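Local coordinates for lectin (Pleurotus ostreatus, PDB 6T0Q), which binds N-acetylgalactosamine and probably galactose, and has two calcium-containing beta-sandwich modules of the carbohydrate-binding-module type, at residues 35-40 / 51-56; 102-107 / 293-298; 227-232 / 266-271. All blocks are in the same frame, centred on the assembly; numbering follows the deposited sequence.

Contact 1: residues 35-40 / 51-56; sequences WIWTGE and STRPFR
Trp37 and Arg53 meet because their first torsions send them to a common place. Trp37 CG stands anti to the backbone N (chi1 -164°), which returns the end of the indole toward 51-56 although its CB starts away from it. Arg53 CG lies beside its backbone N (chi1 -64°), and a bend at chi2 lays the chain across the indole at about a right angle. Arg53 CG is then 3.6 Å from Trp37 CZ2, and CB sits above the rim of the ring. Phe55 CZ meets the indole obliquely, 3.6 Å from Trp37 CE3. Strand 51-60 belongs to a five-stranded antiparallel sheet of a beta-sandwich, and the short strand 35-37 crosses it at 118°. Thr38 OG1 forms an ST turn with Glu40 N. Arg53 grips Glu40 side-on in a salt bridge: NE to OE1 at 2.9 Å, NH2 to OE2 at 2.8 Å. The Thr38 hydroxyl donates to the anti lone pair of Glu40 OE1 and helps to fix the carboxylate. Water 1 accepts from Trp37 NE1 and donates to Glu40 OE1 and Ser51 OG. Ser51 OG is also hydrogen-bonded to Ile49 O. The indole also lies about 4 Å from the side chain of Asn118, a calcium ligand.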
loop_
_atom_site.group_PDB
_atom_site.type_symbol
_atom_site.label_atom_id
_atom_site.label_comp_id
_atom_site.label_asym_id
_atom_site.label_seq_id
_atom_site.Cartn_x
_atom_site.Cartn_y
_atom_site.Cartn_z
ATOM N N TRP A 35 12.834 -1.617 41.315
ATOM C CA TRP A 35 13.485 -0.322 41.151
ATOM C C TRP A 35 14.997 -0.517 41.117
ATOM O O TRP A 35 15.547 -1.250 41.946
ATOM C CB TRP A 35 13.116 0.599 42.318
ATOM C CG TRP A 35 11.672 0.983 42.348
ATOM C CD1 TRP A 35 10.677 0.417 43.100
ATOM C CD2 TRP A 35 11.062 2.032 41.589
ATOM N NE1 TRP A 35 9.478 1.052 42.843
ATOM C CE2 TRP A 35 9.690 2.044 41.918
ATOM C CE3 TRP A 35 11.544 2.957 40.654
ATOM C CZ2 TRP A 35 8.792 2.949 41.345
ATOM C CZ3 TRP A 35 10.647 3.857 40.082
ATOM C CH2 TRP A 35 9.292 3.844 40.431
ATOM N N ILE A 36 15.685 0.143 40.183
ATOM C CA ILE A 36 17.141 0.055 40.175
ATOM C C ILE A 36 17.757 1.443 40.103
ATOM O O ILE A 36 17.169 2.395 39.573
ATOM C CB ILE A 36 17.688 -0.823 39.032
ATOM C CG1 ILE A 36 17.280 -0.265 37.665
ATOM C CG2 ILE A 36 17.252 -2.274 39.226
ATOM C CD1 ILE A 36 17.833 -1.096 36.487
ATOM N N TRP A 37 18.955 1.542 40.666
ATOM C CA TRP A 37 19.815 2.704 40.503
ATOM C C TRP A 37 21.250 2.182 40.561
ATOM O O TRP A 37 21.498 0.998 40.297
ATOM C CB TRP A 37 19.458 3.777 41.556
ATOM C CG TRP A 37 20.016 5.128 41.229
ATOM C CD1 TRP A 37 21.035 5.774 41.874
ATOM C CD2 TRP A 37 19.615 5.988 40.149
ATOM N NE1 TRP A 37 21.279 6.986 41.274
ATOM C CE2 TRP A 37 20.422 7.141 40.213
ATOM C CE3 TRP A 37 18.641 5.897 39.141
ATOM C CZ2 TRP A 37 20.291 8.203 39.307
ATOM C CZ3 TRP A 37 18.505 6.958 38.241
ATOM C CH2 TRP A 37 19.331 8.095 38.333
ATOM N N THR A 38 22.197 3.053 40.916
ATOM C CA THR A 38 23.616 2.711 40.861
ATOM C C THR A 38 24.152 2.123 42.157
ATOM O O THR A 38 25.164 1.419 42.130
ATOM C CB THR A 38 24.457 3.951 40.540
ATOM O OG1 THR A 38 24.240 4.947 41.545
ATOM C CG2 THR A 38 24.114 4.508 39.154
ATOM N N GLY A 39 23.550 2.436 43.296
ATOM C CA GLY A 39 24.163 2.063 44.552
ATOM C C GLY A 39 25.216 3.032 45.037
ATOM O O GLY A 39 25.913 2.730 46.013
ATOM N N GLU A 40 25.350 4.196 44.388
ATOM C CA GLU A 40 26.236 5.234 44.909
ATOM C C GLU A 40 25.904 5.565 46.359
ATOM O O GLU A 40 26.802 5.846 47.158
ATOM C CB GLU A 40 26.162 6.473 44.018
ATOM C CG GLU A 40 26.968 6.267 42.721
ATOM C CD GLU A 40 26.604 7.263 41.640
ATOM O OE1 GLU A 40 25.521 7.117 41.027
ATOM O OE2 GLU A 40 27.398 8.198 41.408
ATOM N N SER A 51 21.887 13.811 39.235
ATOM C CA SER A 51 22.725 13.024 38.340
ATOM C C SER A 51 21.854 12.342 37.296
ATOM O O SER A 51 20.653 12.136 37.496
ATOM C CB SER A 51 23.530 11.975 39.113
ATOM O OG SER A 51 22.678 11.207 39.949
ATOM N N THR A 52 22.493 11.982 36.184
ATOM C CA THR A 52 21.915 11.143 35.144
ATOM C C THR A 52 22.752 9.873 35.045
ATOM O O THR A 52 23.985 9.931 35.095
ATOM C CB THR A 52 21.882 11.887 33.800
ATOM O OG1 THR A 52 21.148 13.108 33.962
ATOM C CG2 THR A 52 21.220 11.036 32.716
ATOM N N ARG A 53 22.090 8.720 34.925
ATOM C CA ARG A 53 22.804 7.444 34.969
ATOM C C ARG A 53 22.271 6.485 33.912
ATOM O O ARG A 53 21.056 6.458 33.663
ATOM C CB ARG A 53 22.671 6.807 36.369
ATOM C CG ARG A 53 23.335 7.628 37.488
ATOM C CD ARG A 53 24.849 7.658 37.277
ATOM N NE ARG A 53 25.584 8.298 38.372
ATOM C CZ ARG A 53 26.167 9.491 38.283
ATOM N NH1 ARG A 53 26.089 10.190 37.156
ATOM N NH2 ARG A 53 26.827 9.986 39.320
ATOM N N PRO A 54 23.144 5.699 33.275
ATOM C CA PRO A 54 22.700 4.736 32.262
ATOM C C PRO A 54 22.361 3.370 32.837
ATOM O O PRO A 54 22.943 2.915 33.822
ATOM C CB PRO A 54 23.926 4.617 31.347
ATOM C CG PRO A 54 25.077 4.725 32.309
ATOM C CD PRO A 54 24.619 5.727 33.388
ATOM N N PHE A 55 21.416 2.704 32.171
ATOM C CA PHE A 55 21.012 1.340 32.504
ATOM C C PHE A 55 20.776 0.581 31.206
ATOM O O PHE A 55 20.115 1.099 30.302
ATOM C CB PHE A 55 19.750 1.340 33.385
ATOM C CG PHE A 55 19.929 2.123 34.655
ATOM C CD1 PHE A 55 20.468 1.518 35.786
ATOM C CD2 PHE A 55 19.632 3.475 34.697
ATOM C CE1 PHE A 55 20.686 2.246 36.953
ATOM C CE2 PHE A 55 19.828 4.218 35.864
ATOM C CZ PHE A 55 20.368 3.603 36.993
ATOM N N ARG A 56 21.320 -0.635 31.119
ATOM C CA ARG A 56 21.315 -1.422 29.890
ATOM C C ARG A 56 21.066 -2.884 30.210
ATOM O O ARG A 56 21.571 -3.405 31.208
ATOM C CB ARG A 56 22.658 -1.374 29.146
ATOM C CG ARG A 56 22.884 -0.221 28.233
ATOM C CD ARG A 56 24.320 -0.291 27.706
ATOM N NE ARG A 56 24.637 -1.564 27.049
ATOM C CZ ARG A 56 24.950 -1.679 25.758
ATOM N NH1 ARG A 56 24.973 -0.601 24.987
ATOM N NH2 ARG A 56 25.243 -2.870 25.235
HETATM O O HOH W 1 23.568 8.960 41.494
#

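Contact 2: residues 102-107 / 293-298; sequences FVALQP and LITYSD. With NAG (2-acetamido-2-deoxy-beta-D-glucopyranose), chain C.
Ala104 and Thr295 lie where two beta-sandwich modules of the lectin meet. Strand 102-104 ends the outermost strand, within this chain, of one sheet, and 293-296 belongs to a sheet of the other module. The short strand axes run at 34° to each other. No direct hydrogen bond joins the two segments, so they do not form one continuous sheet here.

The van der Waals contacts come first. The apolar pair is Phe102 with Leu293: Leu293 CD2 packs 3.9 Å from Phe102 CB. The Leu293 side chain stands anti to its backbone N (chi1 -168°), which carries both methyls to the Phe102 side chain. Thr295 makes its closest approach with its methyl: CG2 rests 3.7 Å from Val103 N. Its hydroxyl is occupied by Cys231 N of the neighbouring strand. Ala104 CB lies 3.3 Å from Tyr296 O and also touches Ser297 CA.

The polar link is through water. Water 2 accepts from Ala104 N and lies within donating distance of Tyr296 O. It thus bridges the two backbones where they come near each other. Tyr296 itself points away from 102-107. Its OH bonds to Glu302, and its ring makes a cation-pi contact with Lys227.

The last group is the sugar. An N-acetylglucosamine of a glycan, probably N-linked at Asn301, lies beside the two strands, its acetamide against Phe102 and Leu293. Both residues line this glycan, and Ile89 O also bonds to the sugar. Phe102 N donates to NAG O7 at 3.1 Å, nearly straight at 167°. The acetamide methyl is held by carbon: NAG C8 lies in the plane of the Phe102 ring, 3.5 Å from its edge atom CD1, and equally 3.5 Å from Leu293 CD1.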
loop_
_atom_site.group_PDB
_atom_site.type_symbol
_atom_site.label_atom_id
_atom_site.label_comp_id
_atom_site.label_asym_id
_atom_site.label_seq_id
_atom_site.Cartn_x
_atom_site.Cartn_y
_atom_site.Cartn_z
ATOM N N PHE A 102 5.116 1.123 23.328
ATOM C CA PHE A 102 4.989 -0.050 22.460
ATOM C C PHE A 102 6.086 -0.011 21.406
ATOM O O PHE A 102 6.414 1.066 20.899
ATOM C CB PHE A 102 3.614 -0.094 21.762
ATOM C CG PHE A 102 2.442 -0.044 22.712
ATOM C CD1 PHE A 102 1.919 1.168 23.122
ATOM C CD2 PHE A 102 1.867 -1.215 23.183
ATOM C CE1 PHE A 102 0.841 1.222 24.001
ATOM C CE2 PHE A 102 0.780 -1.176 24.060
ATOM C CZ PHE A 102 0.270 0.041 24.469
ATOM N N VAL A 103 6.650 -1.172 21.060
ATOM C CA VAL A 103 7.807 -1.189 20.160
ATOM C C VAL A 103 7.901 -2.549 19.472
ATOM O O VAL A 103 7.601 -3.591 20.068
ATOM C CB VAL A 103 9.111 -0.841 20.923
ATOM C CG1 VAL A 103 9.506 -1.973 21.876
ATOM C CG2 VAL A 103 10.254 -0.528 19.942
ATOM N N ALA A 104 8.317 -2.524 18.203
ATOM C CA ALA A 104 8.714 -3.730 17.483
ATOM C C ALA A 104 10.091 -4.203 17.944
ATOM O O ALA A 104 10.927 -3.413 18.388
ATOM C CB ALA A 104 8.746 -3.473 15.972
ATOM N N LEU A 105 10.338 -5.506 17.814
ATOM C CA LEU A 105 11.552 -6.107 18.355
ATOM C C LEU A 105 12.312 -6.858 17.271
ATOM O O LEU A 105 11.745 -7.268 16.255
ATOM C CB LEU A 105 11.229 -7.072 19.505
ATOM C CG LEU A 105 10.614 -6.414 20.742
ATOM C CD1 LEU A 105 10.353 -7.483 21.801
ATOM C CD2 LEU A 105 11.545 -5.323 21.275
ATOM N N GLN A 106 13.609 -7.041 17.517
ATOM C CA GLN A 106 14.403 -7.976 16.739
ATOM C C GLN A 106 14.060 -9.409 17.144
ATOM O O GLN A 106 13.644 -9.658 18.279
ATOM C CB GLN A 106 15.895 -7.712 16.947
ATOM C CG GLN A 106 16.357 -6.374 16.373
ATOM C CD GLN A 106 17.698 -5.933 16.920
ATOM O OE1 GLN A 106 18.291 -6.598 17.779
ATOM N NE2 GLN A 106 18.182 -4.805 16.433
ATOM N N PRO A 107 14.232 -10.373 16.237
ATOM C CA PRO A 107 13.753 -11.737 16.525
ATOM C C PRO A 107 14.500 -12.475 17.633
ATOM O O PRO A 107 13.860 -13.243 18.364
ATOM C CB PRO A 107 13.908 -12.452 15.173
ATOM C CG PRO A 107 14.869 -11.602 14.391
ATOM C CD PRO A 107 14.592 -10.202 14.820
ATOM N N LEU A 293 -2.620 2.044 17.820
ATOM C CA LEU A 293 -1.192 2.306 17.683
ATOM C C LEU A 293 -0.545 1.164 16.916
ATOM O O LEU A 293 -0.723 -0.006 17.272
ATOM C CB LEU A 293 -0.511 2.474 19.047
ATOM C CG LEU A 293 0.914 3.030 18.938
ATOM C CD1 LEU A 293 1.202 3.932 20.115
ATOM C CD2 LEU A 293 1.933 1.915 18.900
ATOM N N ILE A 294 0.215 1.511 15.882
ATOM C CA ILE A 294 0.909 0.553 15.037
ATOM C C ILE A 294 2.406 0.725 15.261
ATOM O O ILE A 294 2.906 1.855 15.261
ATOM C CB ILE A 294 0.541 0.771 13.559
ATOM C CG1 ILE A 294 -0.936 0.440 13.337
ATOM C CG2 ILE A 294 1.420 -0.050 12.660
ATOM C CD1 ILE A 294 -1.481 1.012 12.044
ATOM N N THR A 295 3.118 -0.382 15.459
ATOM C CA THR A 295 4.568 -0.334 15.602
ATOM C C THR A 295 5.243 -0.696 14.285
ATOM O O THR A 295 4.754 -1.536 13.525
ATOM C CB THR A 295 5.056 -1.284 16.705
ATOM O OG1 THR A 295 4.598 -2.606 16.429
ATOM C CG2 THR A 295 4.515 -0.861 18.083
ATOM N N TYR A 296 6.383 -0.060 14.032
ATOM C CA TYR A 296 7.177 -0.302 12.836
ATOM C C TYR A 296 8.540 -0.883 13.196
ATOM O O TYR A 296 9.057 -0.671 14.298
ATOM C CB TYR A 296 7.353 0.987 12.031
ATOM C CG TYR A 296 6.048 1.429 11.414
ATOM C CD1 TYR A 296 5.576 0.828 10.252
ATOM C CD2 TYR A 296 5.275 2.420 12.008
ATOM C CE1 TYR A 296 4.377 1.210 9.683
ATOM C CE2 TYR A 296 4.058 2.820 11.447
ATOM C CZ TYR A 296 3.615 2.203 10.286
ATOM O OH TYR A 296 2.424 2.579 9.709
ATOM N N SER A 297 9.131 -1.607 12.232
ATOM C CA SER A 297 10.375 -2.330 12.486
ATOM C C SER A 297 11.553 -1.404 12.756
ATOM O O SER A 297 12.555 -1.858 13.315
ATOM C CB SER A 297 10.721 -3.240 11.302
ATOM O OG SER A 297 10.998 -2.451 10.160
ATOM N N ASP A 298 11.476 -0.130 12.367
ATOM C CA ASP A 298 12.549 0.810 12.672
ATOM C C ASP A 298 12.403 1.438 14.055
ATOM O O ASP A 298 13.106 2.404 14.364
ATOM C CB ASP A 298 12.623 1.911 11.603
ATOM C CG ASP A 298 11.358 2.776 11.557
ATOM O OD1 ASP A 298 10.414 2.525 12.346
ATOM O OD2 ASP A 298 11.301 3.709 10.725
HETATM C C1 NAG C . 5.877 6.532 19.406
HETATM C C2 NAG C . 6.030 6.423 20.931
HETATM C C3 NAG C . 6.332 7.808 21.549
HETATM C C4 NAG C . 7.437 8.551 20.803
HETATM C C5 NAG C . 7.168 8.543 19.301
HETATM C C6 NAG C . 8.307 9.128 18.489
HETATM C C7 NAG C . 4.750 4.702 22.175
HETATM C C8 NAG C . 3.412 4.350 22.750
HETATM N N2 NAG C . 4.819 5.875 21.526
HETATM O O3 NAG C . 6.715 7.657 22.912
HETATM O O4 NAG C . 7.712 9.810 21.294
HETATM O O5 NAG C . 7.007 7.189 18.858
HETATM O O6 NAG C . 9.514 8.401 18.683
HETATM O O7 NAG C . 5.709 3.968 22.289
HETATM O O HOH W 2 8.367 -0.042 16.853
#

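Contact 3: residues 227-232 / 266-271; sequences KVAVCA and PNLHPT
Leu268 points its side chain at strand 229-232 and lies against its backbone. CG is beside the backbone N (chi1 -67°), and the extended chain carries CD1 to 3.4 Å from Cys231 C. The same methyl reaches Ala229 CB and Ala232 CB, both at 4.0 Å. It therefore lies between two alanine methyls, with the backbone of Cys231 beneath it. CD2 adds a touch on Ala232 CB. Leu268 also touches Ile294 of the next strand.

Ala229 turns its CB toward the loop and meets His269 O as well as Leu268. Its N-H donates to Pro270 O at 2.8 Å, with an angle of 170° at the hydrogen. Pro270 O also receives a CA-H...O contact from Val228. The side chains of these two residues meet obliquely, Val228 CG1 against Pro270 CB. Thr271 brings CG2 to Lys227 O.

At the other end the link is looser. Leu268 N makes a weak bond to Val230 O at 3.4 Å. Water 3 donates to both Val230 O and Pro266 O and so bridges the two carbonyls. Cys231 SG lies against Pro266 CA. Its disulfide runs to Cys69 in strand 67-76 of the N-terminal module, so the bond ties the two modules together covalently.

His269 turns away from the strand. Pro270 CD sits over one face of its imidazole, and ND1 accepts from Thr271 N at 3.1 Å. Leu324 of the second subunit packs on His269, and Phe272 of that subunit packs on Thr271.

The loop joins strand 261-265, which pairs with 229-239, to 273-281 in the other sheet. Such a crossing from sheet to sheet is characteristic of a beta-sandwich.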
loop_
_atom_site.group_PDB
_atom_site.type_symbol
_atom_site.label_atom_id
_atom_site.label_comp_id
_atom_site.label_asym_id
_atom_site.label_seq_id
_atom_site.Cartn_x
_atom_site.Cartn_y
_atom_site.Cartn_z
ATOM N N LYS A 227 7.651 1.477 4.837
ATOM C CA LYS A 227 7.983 0.987 6.172
ATOM C C LYS A 227 7.499 -0.451 6.314
ATOM O O LYS A 227 6.873 -1.006 5.410
ATOM C CB LYS A 227 7.358 1.882 7.257
ATOM C CG LYS A 227 7.770 3.350 7.163
ATOM C CD LYS A 227 7.029 4.227 8.175
ATOM C CE LYS A 227 7.666 4.158 9.549
ATOM N NZ LYS A 227 7.004 5.119 10.488
ATOM N N VAL A 228 7.775 -1.048 7.474
ATOM C CA VAL A 228 7.394 -2.428 7.767
ATOM C C VAL A 228 6.624 -2.401 9.083
ATOM O O VAL A 228 7.219 -2.205 10.151
ATOM C CB VAL A 228 8.609 -3.368 7.856
ATOM C CG1 VAL A 228 8.188 -4.751 8.335
ATOM C CG2 VAL A 228 9.322 -3.471 6.486
ATOM N N ALA A 229 5.305 -2.565 9.002
ATOM C CA ALA A 229 4.453 -2.600 10.178
ATOM C C ALA A 229 4.551 -3.963 10.844
ATOM O O ALA A 229 4.777 -4.981 10.183
ATOM C CB ALA A 229 3.003 -2.310 9.796
ATOM N N VAL A 230 4.377 -3.980 12.164
ATOM C CA VAL A 230 4.628 -5.193 12.938
ATOM C C VAL A 230 3.405 -5.593 13.760
ATOM O O VAL A 230 2.773 -6.619 13.478
ATOM C CB VAL A 230 5.865 -5.008 13.835
ATOM C CG1 VAL A 230 6.081 -6.243 14.700
ATOM C CG2 VAL A 230 7.110 -4.738 12.968
ATOM N N CYS A 231 3.057 -4.789 14.780
ATOM C CA CYS A 231 1.965 -5.090 15.702
ATOM C C CYS A 231 1.056 -3.873 15.793
ATOM O O CYS A 231 1.505 -2.739 15.607
ATOM C CB CYS A 231 2.478 -5.449 17.154
ATOM S SG CYS A 231 3.414 -7.055 17.311
ATOM N N ALA A 232 -0.228 -4.110 16.083
ATOM C CA ALA A 232 -1.135 -3.028 16.439
ATOM C C ALA A 232 -1.814 -3.347 17.760
ATOM O O ALA A 232 -2.078 -4.512 18.082
ATOM C CB ALA A 232 -2.205 -2.773 15.375
ATOM N N PRO A 266 -0.943 -9.172 16.476
ATOM C CA PRO A 266 0.498 -9.449 16.400
ATOM C C PRO A 266 0.986 -9.805 15.007
ATOM O O PRO A 266 2.184 -10.060 14.840
ATOM C CB PRO A 266 0.643 -10.658 17.339
ATOM C CG PRO A 266 -0.635 -11.426 17.097
ATOM C CD PRO A 266 -1.720 -10.371 16.839
ATOM N N ASN A 267 0.103 -9.824 14.013
ATOM C CA ASN A 267 0.411 -10.386 12.702
ATOM C C ASN A 267 -0.052 -9.451 11.592
ATOM O O ASN A 267 -0.674 -9.875 10.619
ATOM C CB ASN A 267 -0.242 -11.756 12.551
ATOM C CG ASN A 267 -1.759 -11.688 12.638
ATOM O OD1 ASN A 267 -2.316 -10.786 13.268
ATOM N ND2 ASN A 267 -2.435 -12.634 11.997
ATOM N N LEU A 268 0.244 -8.157 11.730
ATOM C CA LEU A 268 -0.090 -7.195 10.682
ATOM C C LEU A 268 0.571 -7.573 9.358
ATOM O O LEU A 268 1.628 -8.205 9.323
ATOM C CB LEU A 268 0.366 -5.794 11.078
ATOM C CG LEU A 268 -0.319 -5.096 12.247
ATOM C CD1 LEU A 268 0.335 -3.740 12.458
ATOM C CD2 LEU A 268 -1.799 -4.942 11.931
ATOM N N HIS A 269 -0.074 -7.189 8.260
ATOM C CA HIS A 269 0.610 -7.163 6.979
ATOM C C HIS A 269 1.708 -6.102 7.042
ATOM O O HIS A 269 1.547 -5.082 7.715
ATOM C CB HIS A 269 -0.374 -6.843 5.851
ATOM C CG HIS A 269 0.219 -6.930 4.479
ATOM N ND1 HIS A 269 0.818 -5.855 3.855
ATOM C CD2 HIS A 269 0.306 -7.968 3.608
ATOM C CE1 HIS A 269 1.247 -6.225 2.658
ATOM N NE2 HIS A 269 0.953 -7.502 2.485
ATOM N N PRO A 270 2.848 -6.329 6.381
ATOM C CA PRO A 270 3.971 -5.390 6.539
ATOM C C PRO A 270 3.717 -3.996 5.983
ATOM O O PRO A 270 4.365 -3.048 6.447
ATOM C CB PRO A 270 5.127 -6.090 5.800
ATOM C CG PRO A 270 4.489 -7.130 4.962
ATOM C CD PRO A 270 3.254 -7.558 5.679
ATOM N N THR A 271 2.820 -3.820 5.004
ATOM C CA THR A 271 2.655 -2.503 4.390
ATOM C C THR A 271 1.220 -1.994 4.289
ATOM O O THR A 271 1.042 -0.779 4.150
ATOM C CB THR A 271 3.272 -2.479 2.981
ATOM O OG1 THR A 271 2.660 -3.488 2.163
ATOM C CG2 THR A 271 4.778 -2.706 3.051
HETATM O O HOH W 3 3.891 -9.034 13.014
#

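Contact 1 comes first along the chain and stands apart. Its centre is 26 Å from that of contact 2 and 34 Å from that of contact 3. It lies in the N-terminal module, toward a calcium site. Contacts 2 and 3 touch, with centres 8 Å apart, and 227-232 with 266-271 is nested inside the loop closed by contact 2. Strands 229-239 and 287-296 are neighbours in one sheet. Thr295 bridges the two contacts: its O lies 2.8 Å from Val230 N, a probable hydrogen bond. Contact 2 joins the two modules beside a glycan, probably N-linked, while contact 3 ties a loop to the same sheet and reaches the second subunit.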